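Local atomic coordinates of tetraacyldisaccharide 4'-kinase (Aquifex aeolicus, PDB entry 4EHX), a protein that probably transfers the gamma-phosphate of ATP to the 4'-position of a tetraacyldisaccharide 1-phosphate, giving lipid IVA, the final step of lipid IVA biosynthesis. Residues Q142-H147 / I177-A182; K157-D162 / G168-P173; G88-S93 / E100-A105. One frame throughout, in Å; residues are numbered along the deposited sequence.

Contact 1: Q142-H147 / I177-A182; sequences QHRKLH and IRRADA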
ATOM      1  N   GLN A 142      -6.669 -11.308  -1.292  1.00 17.71           N
ATOM      2  CA  GLN A 142      -6.441 -12.755  -1.374  1.00 21.11           C
ATOM      3  C   GLN A 142      -6.596 -13.498  -0.032  1.00 22.55           C
ATOM      4  O   GLN A 142      -6.635 -14.735  -0.001  1.00 21.21           O
ATOM      5  CB  GLN A 142      -5.036 -13.025  -1.928  1.00 23.42           C
ATOM      6  CG  GLN A 142      -4.877 -12.731  -3.425  1.00 27.39           C
ATOM      7  CD  GLN A 142      -4.791 -11.243  -3.734  1.00 30.16           C
ATOM      8  OE1 GLN A 142      -4.151 -10.476  -3.005  1.00 25.32           O
ATOM      9  NE2 GLN A 142      -5.430 -10.830  -4.815  1.00 23.00           N
ATOM     10  N   HIS A 143      -6.649 -12.761   1.076  1.00 18.12           N
ATOM     11  CA  HIS A 143      -6.680 -13.404   2.394  1.00 18.01           C
ATOM     12  C   HIS A 143      -8.103 -13.814   2.788  1.00 19.01           C
ATOM     13  O   HIS A 143      -8.673 -13.284   3.747  1.00 18.79           O
ATOM     14  CB  HIS A 143      -6.042 -12.507   3.467  1.00 18.09           C
ATOM     15  CG  HIS A 143      -5.644 -13.256   4.705  1.00 19.84           C
ATOM     16  ND1 HIS A 143      -4.520 -14.055   4.760  1.00 21.13           N
ATOM     17  CD2 HIS A 143      -6.224 -13.341   5.928  1.00 20.18           C
ATOM     18  CE1 HIS A 143      -4.428 -14.606   5.960  1.00 25.90           C
ATOM     19  NE2 HIS A 143      -5.451 -14.189   6.688  1.00 24.46           N
ATOM     20  N   ARG A 144      -8.667 -14.772   2.053  1.00 18.05           N
ATOM     21  CA  ARG A 144     -10.100 -15.047   2.129  1.00 18.24           C
ATOM     22  C   ARG A 144     -10.520 -15.700   3.436  1.00 21.04           C
ATOM     23  O   ARG A 144     -11.703 -15.683   3.789  1.00 19.96           O
ATOM     24  CB  ARG A 144     -10.549 -15.894   0.938  1.00 19.64           C
ATOM     25  CG  ARG A 144     -10.348 -15.183  -0.398  1.00 21.55           C
ATOM     26  CD  ARG A 144     -10.976 -15.948  -1.563  1.00 17.38           C
ATOM     27  NE  ARG A 144     -12.441 -15.993  -1.493  1.00 19.20           N
ATOM     28  CZ  ARG A 144     -13.204 -16.643  -2.371  1.00 23.86           C
ATOM     29  NH1 ARG A 144     -12.644 -17.296  -3.393  1.00 21.60           N
ATOM     30  NH2 ARG A 144     -14.523 -16.656  -2.230  1.00 30.63           N
ATOM     31  N   LYS A 145      -9.546 -16.254   4.154  1.00 19.13           N
ATOM     32  CA  LYS A 145      -9.802 -16.850   5.462  1.00 18.41           C
ATOM     33  C   LYS A 145     -10.374 -15.835   6.457  1.00 20.38           C
ATOM     34  O   LYS A 145     -10.998 -16.219   7.436  1.00 19.93           O
ATOM     35  CB  LYS A 145      -8.516 -17.475   6.043  1.00 28.22           C
ATOM     36  CG  LYS A 145      -8.728 -18.257   7.345  1.00 48.57           C
ATOM     37  CD  LYS A 145      -7.454 -18.379   8.197  1.00 48.69           C
ATOM     38  CE  LYS A 145      -6.255 -18.869   7.415  1.00 49.33           C
ATOM     39  NZ  LYS A 145      -5.195 -19.454   8.321  1.00 57.19           N
ATOM     40  N   LEU A 146     -10.144 -14.542   6.227  1.00 18.98           N
ATOM     41  CA  LEU A 146     -10.718 -13.529   7.122  1.00 17.71           C
ATOM     42  C   LEU A 146     -11.890 -12.816   6.475  1.00 18.48           C
ATOM     43  O   LEU A 146     -11.742 -12.206   5.410  1.00 20.39           O
ATOM     44  CB  LEU A 146      -9.665 -12.508   7.593  1.00 18.57           C
ATOM     45  CG  LEU A 146     -10.158 -11.343   8.470  1.00 19.95           C
ATOM     46  CD1 LEU A 146     -10.831 -11.844   9.747  1.00 17.79           C
ATOM     47  CD2 LEU A 146      -8.962 -10.427   8.846  1.00 20.07           C
ATOM     48  N   HIS A 147     -13.059 -12.903   7.108  1.00 17.68           N
ATOM     49  CA  HIS A 147     -14.221 -12.181   6.601  1.00 18.11           C
ATOM     50  C   HIS A 147     -13.919 -10.693   6.547  1.00 18.65           C
ATOM     51  O   HIS A 147     -13.338 -10.148   7.492  1.00 20.88           O
ATOM     52  CB  HIS A 147     -15.448 -12.362   7.504  1.00 18.77           C
ATOM     53  CG  HIS A 147     -16.602 -11.490   7.100  1.00 21.86           C
ATOM     54  ND1 HIS A 147     -17.366 -11.746   5.982  1.00 19.99           N
ATOM     55  CD2 HIS A 147     -17.078 -10.333   7.620  1.00 23.64           C
ATOM     56  CE1 HIS A 147     -18.277 -10.797   5.842  1.00 22.26           C
ATOM     57  NE2 HIS A 147     -18.122  -9.928   6.824  1.00 24.63           N
ATOM     58  N   ILE A 177     -12.515 -10.389  -9.925  1.00 27.00           N
ATOM     59  CA  ILE A 177     -13.089  -9.069  -9.685  1.00 26.48           C
ATOM     60  C   ILE A 177     -14.480  -9.201  -9.047  1.00 29.05           C
ATOM     61  O   ILE A 177     -14.904  -8.348  -8.268  1.00 25.80           O
ATOM     62  CB  ILE A 177     -13.138  -8.241 -10.990  1.00 28.49           C
ATOM     63  CG1 ILE A 177     -11.724  -7.769 -11.340  1.00 27.14           C
ATOM     64  CG2 ILE A 177     -14.083  -7.032 -10.851  1.00 25.09           C
ATOM     65  CD1 ILE A 177     -11.583  -7.202 -12.751  1.00 25.49           C
ATOM     66  N   ARG A 178     -15.178 -10.292  -9.349  1.00 29.87           N
ATOM     67  CA  ARG A 178     -16.499 -10.525  -8.766  1.00 25.14           C
ATOM     68  C   ARG A 178     -16.547 -10.514  -7.228  1.00 23.64           C
ATOM     69  O   ARG A 178     -17.608 -10.268  -6.645  1.00 26.52           O
ATOM     70  CB  ARG A 178     -17.113 -11.831  -9.304  1.00 28.00           C
ATOM     71  CG  ARG A 178     -16.431 -13.112  -8.826  1.00 24.18           C
ATOM     72  CD  ARG A 178     -16.996 -14.314  -9.598  1.00 33.54           C
ATOM     73  NE  ARG A 178     -16.313 -15.561  -9.264  1.00 37.34           N
ATOM     74  CZ  ARG A 178     -16.316 -16.648 -10.038  1.00 49.94           C
ATOM     75  NH1 ARG A 178     -16.960 -16.637 -11.201  1.00 48.12           N
ATOM     76  NH2 ARG A 178     -15.669 -17.744  -9.657  1.00 45.62           N
ATOM     77  N   ARG A 179     -15.424 -10.801  -6.570  1.00 23.25           N
ATOM     78  CA  ARG A 179     -15.394 -10.793  -5.094  1.00 24.72           C
ATOM     79  C   ARG A 179     -15.461  -9.392  -4.482  1.00 21.68           C
ATOM     80  O   ARG A 179     -15.784  -9.249  -3.305  1.00 23.42           O
ATOM     81  CB  ARG A 179     -14.163 -11.510  -4.533  1.00 26.95           C
ATOM     82  CG  ARG A 179     -13.974 -12.925  -5.034  1.00 26.04           C
ATOM     83  CD  ARG A 179     -13.172 -13.752  -4.035  1.00 18.68           C
ATOM     84  NE  ARG A 179     -11.860 -13.190  -3.658  1.00 21.65           N
ATOM     85  CZ  ARG A 179     -10.704 -13.460  -4.275  1.00 23.11           C
ATOM     86  NH1 ARG A 179     -10.670 -14.261  -5.337  1.00 24.14           N
ATOM     87  NH2 ARG A 179      -9.569 -12.939  -3.823  1.00 22.14           N
ATOM     88  N   ALA A 180     -15.148  -8.367  -5.270  1.00 25.26           N
ATOM     89  CA  ALA A 180     -15.151  -6.999  -4.764  1.00 26.38           C
ATOM     90  C   ALA A 180     -16.540  -6.496  -4.389  1.00 27.37           C
ATOM     91  O   ALA A 180     -17.510  -6.774  -5.081  1.00 25.12           O
ATOM     92  CB  ALA A 180     -14.508  -6.040  -5.786  1.00 25.76           C
ATOM     93  N   ASP A 181     -16.623  -5.736  -3.295  1.00 19.75           N
ATOM     94  CA  ASP A 181     -17.828  -4.971  -2.996  1.00 29.06           C
ATOM     95  C   ASP A 181     -17.770  -3.614  -3.661  1.00 28.25           C
ATOM     96  O   ASP A 181     -18.799  -3.000  -3.947  1.00 27.34           O
ATOM     97  CB  ASP A 181     -17.978  -4.766  -1.493  1.00 24.38           C
ATOM     98  CG  ASP A 181     -18.220  -6.050  -0.760  1.00 27.73           C
ATOM     99  OD1 ASP A 181     -19.075  -6.848  -1.216  1.00 27.69           O
ATOM    100  OD2 ASP A 181     -17.557  -6.255   0.274  1.00 23.00           O
ATOM    101  N   ALA A 182     -16.553  -3.119  -3.856  1.00 24.22           N
ATOM    102  CA  ALA A 182     -16.348  -1.801  -4.442  1.00 21.93           C
ATOM    103  C   ALA A 182     -15.062  -1.845  -5.248  1.00 22.28           C
ATOM    104  O   ALA A 182     -14.100  -2.522  -4.859  1.00 23.58           O
ATOM    105  CB  ALA A 182     -16.252  -0.725  -3.352  1.00 21.00           C
TER
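Arg144 and Arg179 lay their guanidinium groups almost parallel, the two planes only 5° apart, but slipped so that each group has a methylene of the other over one face. CD of Arg179 stands over the centre of the Arg144 guanidinium, 3.3 Å from Arg144 CZ. In return, CD of Arg144 comes above the Arg179 guanidinium, offset toward its rim, with Arg144 CD 3.6 Å from Arg179 NE. The slip still brings the two cations close, Arg144 NE lying within 3.6 Å of Arg179 NE. Both chains bend at their third torsion, +67° in Arg144 and -55° in Arg179, and these bends bring the flat ends face over face, although the chains themselves cross obliquely. Farther along the Arg179 group, its NH2 lies 4.0 Å from Gln142 CA, an oblique approach to the backbone just ahead of the type I turn from His143 to Leu146. The contact is small and lies at the surface, joining the loop after strand 134-138 to the loop that leads into strand 182-186.

The carboxylates around them probably make the two like charges tolerable. Arg144 NH2 forms a salt bridge with Asp25, and its NH1 is bonded to Asn21, near the C-terminal end of helix 7-25. Arg179 NH1 is bridged to both Glu176 and Glu172, while NH2 bonds Phe141 O. With acids and neutral oxygens at the N-H groups and carbon over one face of each, the pair probably keeps both positive charges at modest cost, and the close approach probably relies on those outside anions.

Contact 2: K157-D162 / G168-P173; sequences KKDLKD and GNLREP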
ATOM      1  N   LYS A 157      -5.633   0.358 -15.238  1.00 28.80           N
ATOM      2  CA  LYS A 157      -5.932  -0.011 -16.621  1.00 32.12           C
ATOM      3  C   LYS A 157      -5.045  -1.173 -17.075  1.00 31.17           C
ATOM      4  O   LYS A 157      -5.513  -2.101 -17.728  1.00 36.01           O
ATOM      5  CB  LYS A 157      -5.779   1.195 -17.559  1.00 33.73           C
ATOM      6  CG  LYS A 157      -6.187   0.905 -19.008  1.00 34.36           C
ATOM      7  CD  LYS A 157      -5.954   2.133 -19.893  1.00 36.56           C
ATOM      8  CE  LYS A 157      -6.375   1.889 -21.332  1.00 45.55           C
ATOM      9  NZ  LYS A 157      -6.076   3.077 -22.186  1.00 47.27           N
ATOM     10  N   LYS A 158      -3.766  -1.126 -16.713  1.00 33.69           N
ATOM     11  CA  LYS A 158      -2.817  -2.181 -17.093  1.00 33.49           C
ATOM     12  C   LYS A 158      -3.270  -3.586 -16.657  1.00 40.65           C
ATOM     13  O   LYS A 158      -3.018  -4.578 -17.361  1.00 36.28           O
ATOM     14  CB  LYS A 158      -1.447  -1.877 -16.487  1.00 41.58           C
ATOM     15  CG  LYS A 158      -0.323  -2.787 -16.978  1.00 50.44           C
ATOM     16  CD  LYS A 158       0.935  -2.556 -16.161  1.00 54.19           C
ATOM     17  CE  LYS A 158       2.083  -3.433 -16.639  1.00 66.00           C
ATOM     18  NZ  LYS A 158       3.288  -3.283 -15.770  1.00 68.68           N
ATOM     19  N   ASP A 159      -3.923  -3.670 -15.497  1.00 32.97           N
ATOM     20  CA  ASP A 159      -4.408  -4.960 -14.974  1.00 33.07           C
ATOM     21  C   ASP A 159      -5.350  -5.653 -15.951  1.00 36.23           C
ATOM     22  O   ASP A 159      -5.299  -6.878 -16.114  1.00 36.63           O
ATOM     23  CB  ASP A 159      -5.140  -4.774 -13.640  1.00 29.85           C
ATOM     24  CG  ASP A 159      -4.216  -4.358 -12.506  1.00 34.62           C
ATOM     25  OD1 ASP A 159      -3.013  -4.700 -12.552  1.00 31.25           O
ATOM     26  OD2 ASP A 159      -4.695  -3.700 -11.550  1.00 32.06           O
ATOM     27  N   LEU A 160      -6.225  -4.874 -16.587  1.00 31.91           N
ATOM     28  CA  LEU A 160      -7.240  -5.432 -17.491  1.00 35.66           C
ATOM     29  C   LEU A 160      -6.636  -6.085 -18.731  1.00 43.68           C
ATOM     30  O   LEU A 160      -7.289  -6.888 -19.403  1.00 43.06           O
ATOM     31  CB  LEU A 160      -8.233  -4.351 -17.916  1.00 41.62           C
ATOM     32  CG  LEU A 160      -9.076  -3.710 -16.811  1.00 43.03           C
ATOM     33  CD1 LEU A 160      -9.951  -2.616 -17.392  1.00 48.52           C
ATOM     34  CD2 LEU A 160      -9.927  -4.759 -16.112  1.00 44.06           C
ATOM     35  N   LYS A 161      -5.389  -5.744 -19.031  1.00 40.22           N
ATOM     36  CA  LYS A 161      -4.720  -6.296 -20.201  1.00 46.40           C
ATOM     37  C   LYS A 161      -3.663  -7.327 -19.820  1.00 43.68           C
ATOM     38  O   LYS A 161      -2.977  -7.853 -20.687  1.00 45.69           O
ATOM     39  CB  LYS A 161      -4.068  -5.170 -21.009  1.00 53.90           C
ATOM     40  CG  LYS A 161      -5.030  -4.057 -21.407  1.00 71.45           C
ATOM     41  CD  LYS A 161      -4.308  -2.864 -22.033  1.00 76.46           C
ATOM     42  CE  LYS A 161      -3.515  -2.084 -20.996  1.00 75.96           C
ATOM     43  NZ  LYS A 161      -3.031  -0.778 -21.524  1.00 75.20           N
ATOM     44  N   ASP A 162      -3.539  -7.614 -18.526  1.00 37.33           N
ATOM     45  CA  ASP A 162      -2.419  -8.393 -18.006  1.00 35.86           C
ATOM     46  C   ASP A 162      -2.713  -9.900 -17.968  1.00 38.22           C
ATOM     47  O   ASP A 162      -3.803 -10.342 -18.324  1.00 36.22           O
ATOM     48  CB  ASP A 162      -2.067  -7.890 -16.601  1.00 36.69           C
ATOM     49  CG  ASP A 162      -0.579  -7.993 -16.288  1.00 43.65           C
ATOM     50  OD1 ASP A 162       0.066  -8.955 -16.746  1.00 38.03           O
ATOM     51  OD2 ASP A 162      -0.052  -7.101 -15.581  1.00 44.06           O
ATOM     52  N   GLY A 168       2.611 -12.917 -16.619  1.00 34.99           N
ATOM     53  CA  GLY A 168       2.224 -11.533 -16.379  1.00 30.61           C
ATOM     54  C   GLY A 168       2.294 -11.199 -14.906  1.00 33.45           C
ATOM     55  O   GLY A 168       2.960 -11.901 -14.145  1.00 33.31           O
ATOM     56  N   ASN A 169       1.589 -10.146 -14.496  1.00 32.29           N
ATOM     57  CA  ASN A 169       1.649  -9.675 -13.116  1.00 33.49           C
ATOM     58  C   ASN A 169       0.442 -10.016 -12.255  1.00 32.49           C
ATOM     59  O   ASN A 169       0.403  -9.652 -11.083  1.00 29.14           O
ATOM     60  CB  ASN A 169       1.863  -8.157 -13.081  1.00 38.31           C
ATOM     61  CG  ASN A 169       3.099  -7.735 -13.828  1.00 44.60           C
ATOM     62  OD1 ASN A 169       4.218  -7.994 -13.388  1.00 44.83           O
ATOM     63  ND2 ASN A 169       2.907  -7.091 -14.973  1.00 41.03           N
ATOM     64  N   LEU A 170      -0.548 -10.700 -12.816  1.00 31.53           N
ATOM     65  CA  LEU A 170      -1.760 -10.976 -12.049  1.00 29.72           C
ATOM     66  C   LEU A 170      -1.543 -12.076 -11.004  1.00 27.99           C
ATOM     67  O   LEU A 170      -0.996 -13.148 -11.303  1.00 28.96           O
ATOM     68  CB  LEU A 170      -2.928 -11.331 -12.978  1.00 32.11           C
ATOM     69  CG  LEU A 170      -3.417 -10.209 -13.898  1.00 33.10           C
ATOM     70  CD1 LEU A 170      -4.573 -10.702 -14.765  1.00 30.10           C
ATOM     71  CD2 LEU A 170      -3.828  -8.991 -13.077  1.00 29.92           C
ATOM     72  N   ARG A 171      -1.972 -11.812  -9.775  1.00 27.51           N
ATOM     73  CA  ARG A 171      -1.920 -12.823  -8.722  1.00 26.59           C
ATOM     74  C   ARG A 171      -3.110 -13.773  -8.829  1.00 26.15           C
ATOM     75  O   ARG A 171      -3.050 -14.899  -8.339  1.00 25.42           O
ATOM     76  CB  ARG A 171      -1.887 -12.165  -7.329  1.00 29.82           C
ATOM     77  CG  ARG A 171      -0.530 -11.552  -6.990  1.00 34.95           C
ATOM     78  CD  ARG A 171      -0.459 -11.066  -5.542  1.00 47.89           C
ATOM     79  NE  ARG A 171      -1.224  -9.841  -5.338  1.00 41.34           N
ATOM     80  CZ  ARG A 171      -1.235  -9.150  -4.204  1.00 47.70           C
ATOM     81  NH1 ARG A 171      -0.516  -9.557  -3.163  1.00 49.56           N
ATOM     82  NH2 ARG A 171      -1.964  -8.047  -4.109  1.00 32.30           N
ATOM     83  N   GLU A 172      -4.195 -13.286  -9.436  1.00 23.29           N
ATOM     84  CA  GLU A 172      -5.425 -14.059  -9.648  1.00 31.84           C
ATOM     85  C   GLU A 172      -6.044 -13.646 -10.967  1.00 28.31           C
ATOM     86  O   GLU A 172      -5.861 -12.504 -11.405  1.00 30.48           O
ATOM     87  CB  GLU A 172      -6.480 -13.738  -8.588  1.00 30.41           C
ATOM     88  CG  GLU A 172      -6.054 -13.829  -7.176  1.00 32.77           C
ATOM     89  CD  GLU A 172      -7.240 -13.687  -6.251  1.00 36.13           C
ATOM     90  OE1 GLU A 172      -7.382 -12.619  -5.614  1.00 27.42           O
ATOM     91  OE2 GLU A 172      -8.043 -14.646  -6.181  1.00 27.20           O
ATOM     92  N   PRO A 173      -6.830 -14.549 -11.576  1.00 24.88           N
ATOM     93  CA  PRO A 173      -7.531 -14.272 -12.833  1.00 28.53           C
ATOM     94  C   PRO A 173      -8.488 -13.115 -12.656  1.00 28.28           C
ATOM     95  O   PRO A 173      -9.018 -12.916 -11.563  1.00 28.31           O
ATOM     96  CB  PRO A 173      -8.334 -15.549 -13.075  1.00 29.79           C
ATOM     97  CG  PRO A 173      -7.593 -16.612 -12.342  1.00 35.18           C
ATOM     98  CD  PRO A 173      -6.999 -15.951 -11.142  1.00 22.08           C
TER
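A mainly polar contact between a short helix with its exit turn and a loop, anchored by one aspartate, closes the short excursion that follows strand 150-156: the weakly bonded helix 157-160 and the residues after it meet the chain again at residues 168-173. Asp162 reaches across with both carboxylate oxygens. OD1 accepts the backbone N-H of Asn169 at 3.0 Å from Asn169 N, in a nearly straight bond (167°) that arrives from above the carboxylate plane. The second oxygen, OD2, uses its syn lone pair for the side-chain amide, at 3.0 Å from Asn169 ND2, and lies close to the plane of that amide. Carboxylate and amide planes stand almost perpendicular, 87° apart. With CG beside its own backbone N (chi1 -57°), Asn169 can present main-chain and side-chain N-H groups to one carboxylate. Gly168 leaves room for this, its CA 3.4 Å from Asp162 OD1 where a beta carbon would clash.

Next to the polar pair, Leu170 packs by its branch point, CG lying 3.8 Å from Asp162 CB. Its CD1 is 3.7 Å from Asp162 O, and CD2 leans toward the helix at 4.0 Å from Asp159 O. An alanine in place of Asp162 would keep the beta carbon near Leu170, yet would probably leave both N-H groups of Asn169 without these acceptors and the amide freer to turn.

The carboxylate of Asp159 is hydrogen-bonded to Ser45 of the predicted ATP-binding loop, and Asn169 is joined through its backbone to Val46 of that loop. A loop tied back by one aspartate and lying against the predicted P-loop is consistent with a second-shell place beside the nucleotide site of this P-loop kinase.

Contact 3: G88-S93 / E100-A105; sequences GNLKVS and EPYLMA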
ATOM      1  N   GLY A  88       0.010   5.326  16.174  1.00 25.46           N
ATOM      2  CA  GLY A  88       0.978   6.272  15.661  1.00 29.52           C
ATOM      3  C   GLY A  88       2.347   6.081  16.265  1.00 30.06           C
ATOM      4  O   GLY A  88       3.342   6.455  15.653  1.00 31.50           O
ATOM      5  N   ASN A  89       2.408   5.495  17.461  1.00 25.81           N
ATOM      6  CA  ASN A  89       3.692   5.325  18.146  1.00 29.10           C
ATOM      7  C   ASN A  89       4.389   4.014  17.781  1.00 33.61           C
ATOM      8  O   ASN A  89       3.946   2.940  18.183  1.00 29.53           O
ATOM      9  CB  ASN A  89       3.515   5.418  19.667  1.00 28.94           C
ATOM     10  CG  ASN A  89       3.048   6.790  20.125  1.00 32.97           C
ATOM     11  OD1 ASN A  89       3.352   7.805  19.499  1.00 28.83           O
ATOM     12  ND2 ASN A  89       2.308   6.826  21.226  1.00 28.61           N
ATOM     13  N   LEU A  90       5.474   4.103  17.014  1.00 31.75           N
ATOM     14  CA  LEU A  90       6.231   2.915  16.627  1.00 30.50           C
ATOM     15  C   LEU A  90       6.774   2.193  17.864  1.00 30.78           C
ATOM     16  O   LEU A  90       7.279   2.817  18.803  1.00 33.67           O
ATOM     17  CB  LEU A  90       7.368   3.277  15.655  1.00 31.89           C
ATOM     18  CG  LEU A  90       7.006   3.243  14.160  1.00 31.92           C
ATOM     19  CD1 LEU A  90       6.686   1.814  13.685  1.00 31.46           C
ATOM     20  CD2 LEU A  90       5.838   4.177  13.854  1.00 26.37           C
ATOM     21  N   LYS A  91       6.648   0.874  17.870  1.00 27.03           N
ATOM     22  CA  LYS A  91       7.086   0.069  19.001  1.00 29.08           C
ATOM     23  C   LYS A  91       8.252  -0.839  18.625  1.00 40.63           C
ATOM     24  O   LYS A  91       8.811  -1.515  19.481  1.00 36.72           O
ATOM     25  CB  LYS A  91       5.922  -0.773  19.531  1.00 30.50           C
ATOM     26  CG  LYS A  91       4.804   0.073  20.131  1.00 32.06           C
ATOM     27  CD  LYS A  91       5.357   0.915  21.269  1.00 42.30           C
ATOM     28  CE  LYS A  91       4.411   2.020  21.687  1.00 35.82           C
ATOM     29  NZ  LYS A  91       4.959   2.759  22.875  1.00 39.30           N
ATOM     30  N   VAL A  92       8.602  -0.864  17.341  1.00 34.28           N
ATOM     31  CA  VAL A  92       9.695  -1.703  16.861  1.00 35.05           C
ATOM     32  C   VAL A  92      10.430  -1.004  15.722  1.00 40.29           C
ATOM     33  O   VAL A  92       9.928  -0.038  15.155  1.00 35.83           O
ATOM     34  CB  VAL A  92       9.168  -3.052  16.329  1.00 38.19           C
ATOM     35  CG1 VAL A  92       8.473  -3.831  17.438  1.00 42.86           C
ATOM     36  CG2 VAL A  92       8.216  -2.814  15.168  1.00 37.26           C
ATOM     37  N   SER A  93      11.614  -1.499  15.377  1.00 43.36           N
ATOM     38  CA  SER A  93      12.356  -0.956  14.245  1.00 45.14           C
ATOM     39  C   SER A  93      11.824  -1.546  12.942  1.00 41.40           C
ATOM     40  O   SER A  93      11.096  -2.536  12.960  1.00 41.69           O
ATOM     41  CB  SER A  93      13.841  -1.277  14.385  1.00 50.06           C
ATOM     42  OG  SER A  93      14.053  -2.678  14.317  1.00 51.47           O
ATOM     43  N   GLU A 100       7.550  -2.947   5.060  1.00 41.66           N
ATOM     44  CA  GLU A 100       6.180  -2.593   4.670  1.00 43.99           C
ATOM     45  C   GLU A 100       5.280  -2.127   5.825  1.00 31.84           C
ATOM     46  O   GLU A 100       4.652  -1.059   5.746  1.00 26.38           O
ATOM     47  CB  GLU A 100       5.504  -3.764   3.933  1.00 53.31           C
ATOM     48  CG  GLU A 100       6.411  -4.519   2.956  1.00 69.14           C
ATOM     49  CD  GLU A 100       7.383  -5.480   3.644  1.00 79.92           C
ATOM     50  OE1 GLU A 100       6.925  -6.393   4.368  1.00 81.13           O
ATOM     51  OE2 GLU A 100       8.608  -5.325   3.454  1.00 83.62           O
ATOM     52  N   PRO A 101       5.162  -2.947   6.883  1.00 28.76           N
ATOM     53  CA  PRO A 101       4.353  -2.470   8.014  1.00 29.14           C
ATOM     54  C   PRO A 101       4.984  -1.229   8.657  1.00 27.78           C
ATOM     55  O   PRO A 101       4.257  -0.358   9.125  1.00 27.43           O
ATOM     56  CB  PRO A 101       4.384  -3.653   8.994  1.00 31.30           C
ATOM     57  CG  PRO A 101       4.682  -4.859   8.131  1.00 36.26           C
ATOM     58  CD  PRO A 101       5.646  -4.326   7.093  1.00 35.93           C
ATOM     59  N   TYR A 102       6.313  -1.166   8.697  1.00 28.67           N
ATOM     60  CA  TYR A 102       6.975  -0.017   9.318  1.00 32.67           C
ATOM     61  C   TYR A 102       6.661   1.260   8.539  1.00 30.00           C
ATOM     62  O   TYR A 102       6.286   2.282   9.118  1.00 26.65           O
ATOM     63  CB  TYR A 102       8.493  -0.223   9.444  1.00 28.19           C
ATOM     64  CG  TYR A 102       9.176   0.901  10.214  1.00 30.60           C
ATOM     65  CD1 TYR A 102       9.527   2.093   9.584  1.00 33.59           C
ATOM     66  CD2 TYR A 102       9.442   0.778  11.580  1.00 28.11           C
ATOM     67  CE1 TYR A 102      10.145   3.128  10.293  1.00 36.12           C
ATOM     68  CE2 TYR A 102      10.050   1.805  12.296  1.00 34.62           C
ATOM     69  CZ  TYR A 102      10.401   2.974  11.643  1.00 40.98           C
ATOM     70  OH  TYR A 102      11.000   3.990  12.348  1.00 39.88           O
ATOM     71  N   LEU A 103       6.807   1.204   7.219  1.00 30.51           N
ATOM     72  CA  LEU A 103       6.464   2.353   6.393  1.00 31.50           C
ATOM     73  C   LEU A 103       5.001   2.758   6.579  1.00 30.90           C
ATOM     74  O   LEU A 103       4.684   3.939   6.752  1.00 26.93           O
ATOM     75  CB  LEU A 103       6.760   2.064   4.919  1.00 36.75           C
ATOM     76  CG  LEU A 103       6.319   3.137   3.917  1.00 38.69           C
ATOM     77  CD1 LEU A 103       6.899   4.519   4.262  1.00 35.67           C
ATOM     78  CD2 LEU A 103       6.699   2.717   2.492  1.00 39.35           C
ATOM     79  N   MET A 104       4.098   1.779   6.529  1.00 27.23           N
ATOM     80  CA  MET A 104       2.679   2.069   6.760  1.00 28.75           C
ATOM     81  C   MET A 104       2.481   2.798   8.087  1.00 26.66           C
ATOM     82  O   MET A 104       1.746   3.776   8.174  1.00 26.66           O
ATOM     83  CB  MET A 104       1.865   0.764   6.755  1.00 34.03           C
ATOM     84  CG  MET A 104       0.350   0.946   6.668  1.00 47.10           C
ATOM     85  SD  MET A 104      -0.225   1.234   4.981  1.00 42.61           S
ATOM     86  CE  MET A 104       0.820   0.108   4.072  1.00 72.08           C
ATOM     87  N   ALA A 105       3.129   2.303   9.135  1.00 25.09           N
ATOM     88  CA  ALA A 105       3.010   2.946  10.448  1.00 22.86           C
ATOM     89  C   ALA A 105       3.533   4.388  10.454  1.00 28.63           C
ATOM     90  O   ALA A 105       2.950   5.278  11.086  1.00 26.14           O
ATOM     91  CB  ALA A 105       3.717   2.102  11.516  1.00 23.11           C
TER
HETATM   92  O   HOH W   1       3.665   7.047  13.020  1.00 31.39           O
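The edge strand 89-90 and the connection after it are packed here against helix 99-107, on the flank of the antiparallel hairpin that strand 89-90 makes with strand 81-86. Leu90 and Tyr102 carry the contact, their side chains crossing at about a right angle. Leu90 CD1 approaches the CD2-CE2 side of the ring obliquely, 3.6 Å from Tyr102 CD2 and equally close to CE2, while Leu90 CG is 3.8 Å from Tyr102 CE2. The same CD1 methyl rests 3.7 Å from Ala105 CB, and Leu90 CD2 lies alongside that beta carbon too, so CD1 sits between Tyr102 and Ala105, with CD2 beside Ala105 alone. In Tyr102, CG is anti to the backbone N (chi1 -174°), a torsion that swings the ring out from the helix toward segment 88-93.

There the backbone meets the ring: Val92 O approaches its edge near the plane, 3.4 Å from Tyr102 CE2, and Ser93 C lies obliquely at 3.6 Å from Tyr102 CD2. Trp94, just beyond, adds an edge-to-face ring contact, and the Tyr102 hydroxyl is hydrogen-bonded to Gln286. At the other end of the contact, a water donates to both Gly88 O and Ala105 O, each 2.7 Å away, bridging the turn before strand 89-90 and the helix.

The chemistry is therefore mostly apolar, with the direct contacts made by carbon and by a carbonyl oxygen facing the weakly positive edge of an aromatic ring. The polar link is indirect, the water supplying protons to two carbonyls that could not bond each other.

How the contacts relate
From the N terminus, contact 3 comes first: it closes a short loop through helix 94-97, bringing strand 89-90 against helix 99-107, and is complete before the others begin. Contact 1 opens after strand 134-138 and closes just ahead of strand 182-186, spanning strand 150-156. Contact 2 is nested inside this larger loop, folding the chain after that strand back beside the predicted ATP-binding loop. The nested pair also touch, Glu172 of segment 168-173 meeting both segments of contact 1. Contact 3 stays separate, its centre about 30 Å from that of contact 2, on the opposite side of the chain's centre.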